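Local coordinates for CELL WALL surface anchor family protein (Streptococcus pneumoniae, PDB 2WW8), which serves as the adhesin of the pneumococcal pilus, recognising host cells and probably binding its targets partly through an integrin I-like domain that carries a metal site, at residues 94-103 / 115-123; 288-299 / 491-499. All coordinates share one frame; numbering follows the deposited sequence.

Contact 1. Residues 94-103 / 115-123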
loop_
_atom_site.group_PDB
_atom_site.type_symbol
_atom_site.label_atom_id
_atom_site.label_comp_id
_atom_site.label_asym_id
_atom_site.label_seq_id
_atom_site.Cartn_x
_atom_site.Cartn_y
_atom_site.Cartn_z
ATOM N N ILE A 94 4.681 37.118 20.831
ATOM C CA ILE A 94 3.681 38.035 21.344
ATOM C C ILE A 94 2.507 37.203 21.842
ATOM O O ILE A 94 2.006 36.307 21.159
ATOM C CB ILE A 94 3.263 39.086 20.285
ATOM C CG1 ILE A 94 4.489 39.696 19.593
ATOM C CG2 ILE A 94 2.360 40.146 20.907
ATOM C CD1 ILE A 94 4.210 40.294 18.215
ATOM N N LYS A 95 2.079 37.512 23.056
ATOM C CA LYS A 95 1.046 36.747 23.717
ATOM C C LYS A 95 -0.309 37.244 23.254
ATOM O O LYS A 95 -0.449 38.407 22.893
ATOM C CB LYS A 95 1.181 36.900 25.226
ATOM C CG LYS A 95 2.497 36.351 25.738
ATOM C CD LYS A 95 2.743 36.901 27.124
ATOM C CE LYS A 95 3.969 36.282 27.777
ATOM N NZ LYS A 95 4.461 37.305 28.734
ATOM N N PRO A 96 -1.303 36.344 23.228
ATOM C CA PRO A 96 -2.712 36.678 23.016
ATOM C C PRO A 96 -3.105 38.030 23.636
ATOM O O PRO A 96 -2.618 38.354 24.713
ATOM C CB PRO A 96 -3.427 35.538 23.751
ATOM C CG PRO A 96 -2.473 34.360 23.637
ATOM C CD PRO A 96 -1.090 34.888 23.334
ATOM N N GLY A 97 -3.967 38.813 22.989
ATOM C CA GLY A 97 -4.375 40.112 23.518
ATOM C C GLY A 97 -4.317 41.251 22.516
ATOM O O GLY A 97 -4.140 41.034 21.309
ATOM N N THR A 98 -4.459 42.471 23.033
ATOM C CA THR A 98 -4.542 43.679 22.209
ATOM C C THR A 98 -3.383 44.608 22.528
ATOM O O THR A 98 -3.037 44.788 23.693
ATOM C CB THR A 98 -5.889 44.376 22.449
ATOM O OG1 THR A 98 -6.915 43.405 22.222
ATOM C CG2 THR A 98 -6.103 45.555 21.501
ATOM N N TYR A 99 -2.771 45.175 21.491
ATOM C CA TYR A 99 -1.563 45.980 21.652
ATOM C C TYR A 99 -1.665 47.328 20.934
ATOM O O TYR A 99 -2.350 47.436 19.910
ATOM C CB TYR A 99 -0.327 45.219 21.156
ATOM C CG TYR A 99 -0.048 43.926 21.895
ATOM C CD1 TYR A 99 -0.915 42.822 21.792
ATOM C CD2 TYR A 99 1.087 43.801 22.697
ATOM C CE1 TYR A 99 -0.671 41.644 22.479
ATOM C CE2 TYR A 99 1.344 42.615 23.391
ATOM C CZ TYR A 99 0.458 41.547 23.278
ATOM O OH TYR A 99 0.728 40.393 23.979
ATOM N N THR A 100 -1.005 48.346 21.496
ATOM C CA THR A 100 -0.687 49.553 20.736
ATOM C C THR A 100 0.800 49.541 20.390
ATOM O O THR A 100 1.654 49.290 21.249
ATOM C CB THR A 100 -1.133 50.880 21.408
ATOM O OG1 THR A 100 -2.506 50.774 21.797
ATOM C CG2 THR A 100 -1.004 52.073 20.442
ATOM N N LEU A 101 1.046 49.763 19.099
ATOM C CA LEU A 101 2.361 49.920 18.475
ATOM C C LEU A 101 2.586 51.396 18.137
ATOM O O LEU A 101 1.762 52.036 17.461
ATOM C CB LEU A 101 2.439 49.112 17.175
ATOM C CG LEU A 101 3.700 48.576 16.473
ATOM C CD1 LEU A 101 3.720 49.078 15.027
ATOM C CD2 LEU A 101 5.062 48.818 17.127
ATOM N N THR A 102 3.714 51.914 18.617
ATOM C CA THR A 102 4.122 53.315 18.420
ATOM C C THR A 102 5.582 53.390 17.976
ATOM O O THR A 102 6.447 52.617 18.414
ATOM C CB THR A 102 3.993 54.177 19.701
ATOM O OG1 THR A 102 4.509 53.434 20.813
ATOM C CG2 THR A 102 2.547 54.600 19.983
ATOM N N GLU A 103 5.832 54.336 17.077
ATOM C CA GLU A 103 7.193 54.744 16.766
ATOM C C GLU A 103 7.736 55.645 17.905
ATOM O O GLU A 103 7.228 56.736 18.161
ATOM C CB GLU A 103 7.218 55.419 15.391
ATOM C CG GLU A 103 8.579 55.465 14.722
ATOM C CD GLU A 103 8.626 56.518 13.629
ATOM O OE1 GLU A 103 7.876 57.535 13.740
ATOM O OE2 GLU A 103 9.410 56.347 12.658
ATOM N N LYS A 115 1.011 58.416 13.908
ATOM C CA LYS A 115 0.087 57.281 13.895
ATOM C C LYS A 115 0.467 56.201 14.908
ATOM O O LYS A 115 1.636 55.834 15.073
ATOM C CB LYS A 115 -0.028 56.714 12.475
ATOM C CG LYS A 115 -1.191 55.761 12.192
ATOM C CD LYS A 115 -1.036 55.191 10.774
ATOM C CE LYS A 115 -1.974 54.033 10.426
ATOM N NZ LYS A 115 -3.426 54.319 10.538
ATOM N N GLN A 116 -0.567 55.731 15.597
ATOM C CA GLN A 116 -0.475 54.628 16.539
ATOM C C GLN A 116 -1.260 53.440 15.981
ATOM O O GLN A 116 -2.429 53.575 15.617
ATOM C CB GLN A 116 -1.095 55.057 17.864
ATOM C CG GLN A 116 -0.258 55.978 18.726
ATOM C CD GLN A 116 -0.773 55.987 20.156
ATOM O OE1 GLN A 116 -1.947 56.271 20.399
ATOM N NE2 GLN A 116 0.093 55.653 21.107
ATOM N N TRP A 117 -0.640 52.268 15.916
ATOM C CA TRP A 117 -1.327 51.089 15.364
ATOM C C TRP A 117 -1.838 50.129 16.428
ATOM O O TRP A 117 -1.178 49.903 17.436
ATOM C CB TRP A 117 -0.404 50.299 14.442
ATOM C CG TRP A 117 0.089 51.073 13.274
ATOM C CD1 TRP A 117 -0.453 51.109 12.019
ATOM C CD2 TRP A 117 1.240 51.925 13.246
ATOM N NE1 TRP A 117 0.296 51.935 11.212
ATOM C CE2 TRP A 117 1.338 52.449 11.939
ATOM C CE3 TRP A 117 2.197 52.295 14.199
ATOM C CZ2 TRP A 117 2.357 53.329 11.560
ATOM C CZ3 TRP A 117 3.213 53.171 13.822
ATOM C CH2 TRP A 117 3.283 53.677 12.514
ATOM N N THR A 118 -3.009 49.553 16.185
ATOM C CA THR A 118 -3.533 48.481 17.032
ATOM C C THR A 118 -3.142 47.090 16.507
ATOM O O THR A 118 -3.238 46.794 15.315
ATOM C CB THR A 118 -5.060 48.635 17.201
ATOM O OG1 THR A 118 -5.318 49.920 17.775
ATOM C CG2 THR A 118 -5.684 47.539 18.087
ATOM N N VAL A 119 -2.680 46.247 17.418
ATOM C CA VAL A 119 -2.193 44.912 17.084
ATOM C C VAL A 119 -2.871 43.877 17.993
ATOM O O VAL A 119 -2.522 43.748 19.178
ATOM C CB VAL A 119 -0.639 44.804 17.182
ATOM C CG1 VAL A 119 -0.153 43.357 16.984
ATOM C CG2 VAL A 119 0.051 45.753 16.213
ATOM N N GLU A 120 -3.848 43.160 17.433
ATOM C CA GLU A 120 -4.477 42.014 18.098
ATOM C C GLU A 120 -3.798 40.671 17.762
ATOM O O GLU A 120 -3.565 40.345 16.587
ATOM C CB GLU A 120 -5.994 41.978 17.863
ATOM C CG GLU A 120 -6.429 42.091 16.401
ATOM C CD GLU A 120 -7.625 41.195 16.077
ATOM O OE1 GLU A 120 -8.473 41.024 16.984
ATOM O OE2 GLU A 120 -7.724 40.661 14.939
ATOM N N VAL A 121 -3.440 39.936 18.814
ATOM C CA VAL A 121 -2.988 38.544 18.714
ATOM C C VAL A 121 -4.064 37.616 19.304
ATOM O O VAL A 121 -4.404 37.710 20.497
ATOM C CB VAL A 121 -1.589 38.297 19.329
ATOM C CG1 VAL A 121 -1.150 36.860 19.116
ATOM C CG2 VAL A 121 -0.560 39.206 18.694
ATOM N N GLU A 122 -4.608 36.752 18.442
ATOM C CA GLU A 122 -5.644 35.785 18.816
ATOM C C GLU A 122 -5.087 34.656 19.684
ATOM O O GLU A 122 -3.875 34.421 19.689
ATOM C CB GLU A 122 -6.245 35.153 17.563
ATOM C CG GLU A 122 -6.841 36.087 16.536
ATOM C CD GLU A 122 -8.292 36.358 16.817
ATOM O OE1 GLU A 122 -9.132 35.447 16.639
ATOM O OE2 GLU A 122 -8.575 37.506 17.219
ATOM N N LYS A 123 -5.975 33.950 20.386
ATOM C CA LYS A 123 -5.589 32.762 21.153
ATOM C C LYS A 123 -4.720 31.722 20.420
ATOM O O LYS A 123 -3.914 31.069 21.080
ATOM C CB LYS A 123 -6.807 32.090 21.795
ATOM C CG LYS A 123 -7.724 33.087 22.454
ATOM C CD LYS A 123 -8.545 32.440 23.549
ATOM C CE LYS A 123 -9.206 33.563 24.328
ATOM N NZ LYS A 123 -10.656 33.310 24.533
HETATM O O HOH W 1 4.131 56.096 15.690
#
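Gly97 N donates a hydrogen bond of 2.8 Å to Val121 O, and Pro96 CA adds a C-H...O contact at 3.2 Å to the same oxygen. Ladder bonds run on as an antiparallel pairing, Gly97 with Val121, Tyr99 with Val119 and Leu101 with Trp117. The Leu101 N to Trp117 O bond is nearly straight (178°), whereas Tyr99 N to Val119 O is bent and weak. Beyond the last pair a water takes over, accepting from Glu103 N and donating to Lys115 O, so the strands part at that end without losing their link.

On one face, Leu101 CD1 lies 3.7 Å from Trp117 CE3, on the six-membered ring of the indole, the two side chains crossing at a slant; with CG anti to the backbone N (chi1 -156°), the leucine branch leans across toward the indole. The same CE3 lies 3.3 Å from Leu101 O, near the ring plane. Further along, Tyr99 CB packs on Val119 CB at 4.0 Å, and Ile94 CG2 sits over one face of the tyrosine ring, toward its rim, while also touching Val121 CG2 at 3.8 Å. Tyr99 OH reaches back to Lys95 O, 2.6 Å away, which fixes the ring's far end against the preceding turn. The other face carries threonines, with Thr98 CG2 against Thr118 CG2.

This hairpin supplies two inner strands of a five-stranded antiparallel sheet in a prealbumin-like domain: strand 66-71 flanks 97-105, strand 127-129 flanks 116-121, and Ile94 pairs with Gly48 in the neighbouring sheet.

Contact 2. Residues 288-299 / 491-499; sequences EKGVADKNGKRL and YIWLNWRES
The Arg298 guanidinium has Arg497 CD over the centre of one face, 3.3 Å from its CZ, while Glu288, Lys289 O and Val291 O line its edge. The Arg497 guanidinium, turned only 25° from that plane, has Lys289 N over the rim of one face; Gly290 O and a water lie at its edge. Arg298 NH2 forms a salt bridge with Glu288 OE1 (2.9 Å), and NH1 and NH2 together grip Lys289 O end-on. Arg497 NH1 donates a hydrogen bond of 3.1 Å to Gly290 O, in the carbonyl plane and on a lone pair. The edge water accepts from Arg497 NE at 2.8 Å and donates to Glu288 OE1 and Ser499 OG. Glu288, and Asp444 through its salt bridge to Arg497 NH1, probably offset the charge of the two close arginines. Arg497 CG sits between its backbone N and carbonyl carbon (chi1 82°), and from there the chain runs extended beneath Arg298.

Beyond the arginines the backbones pair briefly: Ala292 N donates to Asn495 O at 3.0 Å, and Asn495 N returns the bond to Ala292 O. Val291 CG2 and Leu299 CD2 both rest on Leu494 CD2, the former at 3.8 Å. Asp293 CB touches Ile492 CG2 at 3.5 Å, and the aliphatic part of Lys294 lies alongside Trp493, its CD 3.7 Å from the tryptophan CB. A water ties Lys294 N to Trp493 O.

Strands 284-292 and 298-299 form a short hairpin closed by a type I beta turn from Asp293 to Gly296. Strand 489-496, from far along the chain, pairs with its first strand, as does 311-315; strand 461-467 joins 489-496 through backbone hydrogen bonds of Ile492 with Phe465 and Leu494 with Ala463, completing a branched antiparallel sheet.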
loop_
_atom_site.group_PDB
_atom_site.type_symbol
_atom_site.label_atom_id
_atom_site.label_comp_id
_atom_site.label_asym_id
_atom_site.label_seq_id
_atom_site.Cartn_x
_atom_site.Cartn_y
_atom_site.Cartn_z
ATOM N N GLU A 288 8.513 -52.440 -16.247
ATOM C CA GLU A 288 8.663 -53.304 -17.391
ATOM C C GLU A 288 7.619 -53.046 -18.444
ATOM O O GLU A 288 6.464 -52.683 -18.143
ATOM C CB GLU A 288 8.630 -54.788 -17.030
ATOM C CG GLU A 288 9.869 -55.285 -16.331
ATOM C CD GLU A 288 9.817 -56.821 -16.170
ATOM O OE1 GLU A 288 9.273 -57.534 -17.055
ATOM O OE2 GLU A 288 10.325 -57.332 -15.156
ATOM N N LYS A 289 8.037 -53.273 -19.693
ATOM C CA LYS A 289 7.139 -53.090 -20.821
ATOM C C LYS A 289 7.347 -54.208 -21.851
ATOM O O LYS A 289 8.300 -54.981 -21.722
ATOM C CB LYS A 289 7.499 -51.766 -21.488
ATOM C CG LYS A 289 7.173 -50.546 -20.664
ATOM C CD LYS A 289 5.707 -50.310 -20.480
ATOM C CE LYS A 289 5.591 -49.171 -19.460
ATOM N NZ LYS A 289 4.140 -48.703 -19.357
ATOM N N GLY A 290 6.440 -54.310 -22.824
ATOM C CA GLY A 290 6.657 -55.232 -23.926
ATOM C C GLY A 290 5.718 -56.429 -23.804
ATOM O O GLY A 290 4.924 -56.604 -22.836
ATOM N N VAL A 291 5.838 -57.241 -24.841
ATOM C CA VAL A 291 5.024 -58.448 -25.028
ATOM C C VAL A 291 5.961 -59.650 -24.964
ATOM O O VAL A 291 7.065 -59.545 -24.426
ATOM C CB VAL A 291 4.265 -58.353 -26.318
ATOM C CG1 VAL A 291 3.168 -57.293 -26.165
ATOM C CG2 VAL A 291 5.229 -58.131 -27.543
ATOM N N ALA A 292 5.501 -60.805 -25.435
ATOM C CA ALA A 292 6.337 -61.989 -25.315
ATOM C C ALA A 292 6.067 -62.885 -26.530
ATOM O O ALA A 292 5.012 -62.771 -27.150
ATOM C CB ALA A 292 6.005 -62.733 -23.993
ATOM N N ASP A 293 6.984 -63.783 -26.851
ATOM C CA ASP A 293 6.657 -64.737 -27.886
ATOM C C ASP A 293 5.876 -65.903 -27.241
ATOM O O ASP A 293 5.577 -65.883 -26.040
ATOM C CB ASP A 293 7.894 -65.241 -28.641
ATOM C CG ASP A 293 8.834 -66.145 -27.818
ATOM O OD1 ASP A 293 8.487 -66.561 -26.686
ATOM O OD2 ASP A 293 9.930 -66.426 -28.367
ATOM N N LYS A 294 5.515 -66.907 -28.037
ATOM C CA LYS A 294 4.700 -67.986 -27.455
ATOM C C LYS A 294 5.380 -68.880 -26.370
ATOM O O LYS A 294 4.667 -69.610 -25.697
ATOM C CB LYS A 294 4.078 -68.862 -28.559
ATOM C CG LYS A 294 2.955 -68.153 -29.371
ATOM C CD LYS A 294 2.673 -68.863 -30.755
ATOM C CE LYS A 294 1.669 -70.063 -30.770
ATOM N NZ LYS A 294 0.411 -69.663 -30.072
ATOM N N ASN A 295 6.707 -68.872 -26.225
ATOM C CA ASN A 295 7.389 -69.551 -25.109
ATOM C C ASN A 295 7.631 -68.603 -23.924
ATOM O O ASN A 295 8.372 -68.956 -22.992
ATOM C CB ASN A 295 8.736 -70.070 -25.585
ATOM C CG ASN A 295 8.616 -70.911 -26.824
ATOM O OD1 ASN A 295 7.746 -71.775 -26.898
ATOM N ND2 ASN A 295 9.499 -70.695 -27.806
ATOM N N GLY A 296 7.049 -67.410 -23.973
ATOM C CA GLY A 296 7.211 -66.366 -22.971
ATOM C C GLY A 296 8.488 -65.521 -22.953
ATOM O O GLY A 296 8.726 -64.765 -22.023
ATOM N N LYS A 297 9.306 -65.604 -23.990
ATOM C CA LYS A 297 10.511 -64.816 -24.096
ATOM C C LYS A 297 10.077 -63.392 -24.435
ATOM O O LYS A 297 9.250 -63.107 -25.313
ATOM C CB LYS A 297 11.392 -65.539 -25.092
ATOM C CG LYS A 297 12.418 -64.796 -25.841
ATOM C CD LYS A 297 13.628 -64.569 -25.060
ATOM C CE LYS A 297 14.830 -64.538 -25.993
ATOM N NZ LYS A 297 15.955 -64.314 -24.988
ATOM N N ARG A 298 10.599 -62.478 -23.630
ATOM C CA ARG A 298 10.093 -61.106 -23.614
ATOM C C ARG A 298 10.685 -60.280 -24.764
ATOM O O ARG A 298 11.832 -60.498 -25.176
ATOM C CB ARG A 298 10.448 -60.494 -22.248
ATOM C CG ARG A 298 9.688 -61.186 -21.113
ATOM C CD ARG A 298 8.363 -60.482 -20.961
ATOM N NE ARG A 298 8.722 -59.262 -20.240
ATOM C CZ ARG A 298 8.694 -58.020 -20.718
ATOM N NH1 ARG A 298 8.286 -57.740 -21.976
ATOM N NH2 ARG A 298 9.086 -57.058 -19.881
ATOM N N LEU A 299 9.926 -59.311 -25.261
ATOM C CA LEU A 299 10.456 -58.434 -26.314
ATOM C C LEU A 299 9.644 -57.150 -26.349
ATOM O O LEU A 299 8.465 -57.182 -26.040
ATOM C CB LEU A 299 10.456 -59.067 -27.701
ATOM C CG LEU A 299 9.171 -59.177 -28.516
ATOM C CD1 LEU A 299 9.425 -59.132 -30.004
ATOM C CD2 LEU A 299 8.524 -60.529 -28.151
ATOM N N TYR A 491 8.796 -63.896 -38.906
ATOM C CA TYR A 491 7.880 -63.240 -37.986
ATOM C C TYR A 491 7.882 -64.034 -36.647
ATOM O O TYR A 491 8.319 -65.182 -36.616
ATOM C CB TYR A 491 6.483 -63.091 -38.626
ATOM C CG TYR A 491 5.790 -64.387 -38.969
ATOM C CD1 TYR A 491 5.940 -64.986 -40.224
ATOM C CD2 TYR A 491 4.960 -65.015 -38.038
ATOM C CE1 TYR A 491 5.289 -66.185 -40.545
ATOM C CE2 TYR A 491 4.326 -66.217 -38.337
ATOM C CZ TYR A 491 4.480 -66.785 -39.565
ATOM O OH TYR A 491 3.809 -67.990 -39.754
ATOM N N ILE A 492 7.448 -63.375 -35.574
ATOM C CA ILE A 492 7.367 -63.902 -34.238
ATOM C C ILE A 492 5.920 -63.643 -33.790
ATOM O O ILE A 492 5.503 -62.473 -33.701
ATOM C CB ILE A 492 8.361 -63.180 -33.254
ATOM C CG1 ILE A 492 9.822 -63.424 -33.699
ATOM C CG2 ILE A 492 8.062 -63.684 -31.803
ATOM C CD1 ILE A 492 10.878 -62.527 -32.944
ATOM N N TRP A 493 5.175 -64.723 -33.557
ATOM C CA TRP A 493 3.813 -64.507 -33.054
ATOM C C TRP A 493 3.853 -63.851 -31.696
ATOM O O TRP A 493 4.627 -64.288 -30.829
ATOM C CB TRP A 493 3.094 -65.843 -32.874
ATOM C CG TRP A 493 2.727 -66.554 -34.153
ATOM C CD1 TRP A 493 3.144 -67.812 -34.540
ATOM C CD2 TRP A 493 1.859 -66.077 -35.194
ATOM N NE1 TRP A 493 2.585 -68.126 -35.749
ATOM C CE2 TRP A 493 1.807 -67.080 -36.182
ATOM C CE3 TRP A 493 1.143 -64.897 -35.391
ATOM C CZ2 TRP A 493 1.034 -66.953 -37.353
ATOM C CZ3 TRP A 493 0.358 -64.762 -36.561
ATOM C CH2 TRP A 493 0.317 -65.797 -37.535
ATOM N N LEU A 494 3.017 -62.828 -31.487
ATOM C CA LEU A 494 2.975 -62.115 -30.225
ATOM C C LEU A 494 1.857 -62.497 -29.248
ATOM O O LEU A 494 0.696 -62.681 -29.664
ATOM C CB LEU A 494 2.876 -60.600 -30.450
ATOM C CG LEU A 494 3.933 -59.967 -31.361
ATOM C CD1 LEU A 494 3.597 -58.517 -31.668
ATOM C CD2 LEU A 494 5.386 -60.164 -30.804
ATOM N N ASN A 495 2.215 -62.505 -27.967
ATOM C CA ASN A 495 1.260 -62.776 -26.896
ATOM C C ASN A 495 1.461 -61.654 -25.891
ATOM O O ASN A 495 2.564 -61.083 -25.790
ATOM C CB ASN A 495 1.543 -64.092 -26.140
ATOM C CG ASN A 495 1.045 -65.335 -26.833
ATOM O OD1 ASN A 495 0.417 -65.323 -27.890
ATOM N ND2 ASN A 495 1.324 -66.465 -26.193
ATOM N N TRP A 496 0.407 -61.305 -25.138
ATOM C CA TRP A 496 0.639 -60.395 -23.976
ATOM C C TRP A 496 1.542 -61.113 -22.911
ATOM O O TRP A 496 1.417 -62.343 -22.721
ATOM C CB TRP A 496 -0.725 -60.099 -23.295
ATOM C CG TRP A 496 -1.663 -59.475 -24.224
ATOM C CD1 TRP A 496 -2.769 -60.046 -24.779
ATOM C CD2 TRP A 496 -1.583 -58.138 -24.762
ATOM N NE1 TRP A 496 -3.362 -59.174 -25.642
ATOM C CE2 TRP A 496 -2.671 -57.989 -25.636
ATOM C CE3 TRP A 496 -0.693 -57.066 -24.585
ATOM C CZ2 TRP A 496 -2.921 -56.808 -26.350
ATOM C CZ3 TRP A 496 -0.933 -55.887 -25.287
ATOM C CH2 TRP A 496 -2.044 -55.774 -26.159
ATOM N N ARG A 497 2.456 -60.404 -22.254
ATOM C CA ARG A 497 3.279 -61.015 -21.201
ATOM C C ARG A 497 2.448 -61.407 -19.964
ATOM O O ARG A 497 1.355 -60.832 -19.738
ATOM C CB ARG A 497 4.502 -60.113 -20.882
ATOM C CG ARG A 497 4.234 -58.963 -19.954
ATOM C CD ARG A 497 5.532 -58.155 -19.734
ATOM N NE ARG A 497 5.447 -57.211 -18.620
ATOM C CZ ARG A 497 5.052 -55.952 -18.741
ATOM N NH1 ARG A 497 4.678 -55.492 -19.933
ATOM N NH2 ARG A 497 4.975 -55.161 -17.662
ATOM N N GLU A 498 2.930 -62.439 -19.248
ATOM C CA GLU A 498 2.227 -63.033 -18.143
ATOM C C GLU A 498 1.598 -61.965 -17.212
ATOM O O GLU A 498 0.455 -62.070 -16.841
ATOM C CB GLU A 498 3.169 -63.880 -17.285
ATOM C CG GLU A 498 2.371 -64.771 -16.340
ATOM C CD GLU A 498 1.938 -64.055 -15.022
ATOM O OE1 GLU A 498 2.679 -63.123 -14.608
ATOM O OE2 GLU A 498 0.888 -64.374 -14.366
ATOM N N SER A 499 2.372 -60.970 -16.817
ATOM C CA SER A 499 1.895 -60.017 -15.799
ATOM C C SER A 499 0.735 -59.107 -16.236
ATOM O O SER A 499 0.165 -58.431 -15.397
ATOM C CB SER A 499 3.094 -59.225 -15.289
ATOM O OG SER A 499 3.414 -58.261 -16.260
HETATM O O HOH W 2 6.315 -58.387 -16.252
HETATM O O HOH W 3 2.238 -57.410 -22.776
HETATM O O HOH W 4 5.874 -66.671 -30.712
#

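The two contacts belong to separate modules of an elongated molecule. Their centres are 116 Å apart, their nearest atoms about 90 Å, and they lie on opposite sides of the chain's centre. Contact 1 is closed locally, with eleven residues between its segments, inside a prealbumin-like domain; contact 2 joins segments with 191 residues between them. Only contact 2 comes near a metal: the side chain of Lys289 is about 12 Å from the magnesium ion held by Ser234, Ser236 and Asp387. The five-stranded parallel sheet beside that ion is consistent with an integrin I-like core; the strands of contact 2 belong to a separate antiparallel sheet, built from segments lying between that core's strands in sequence.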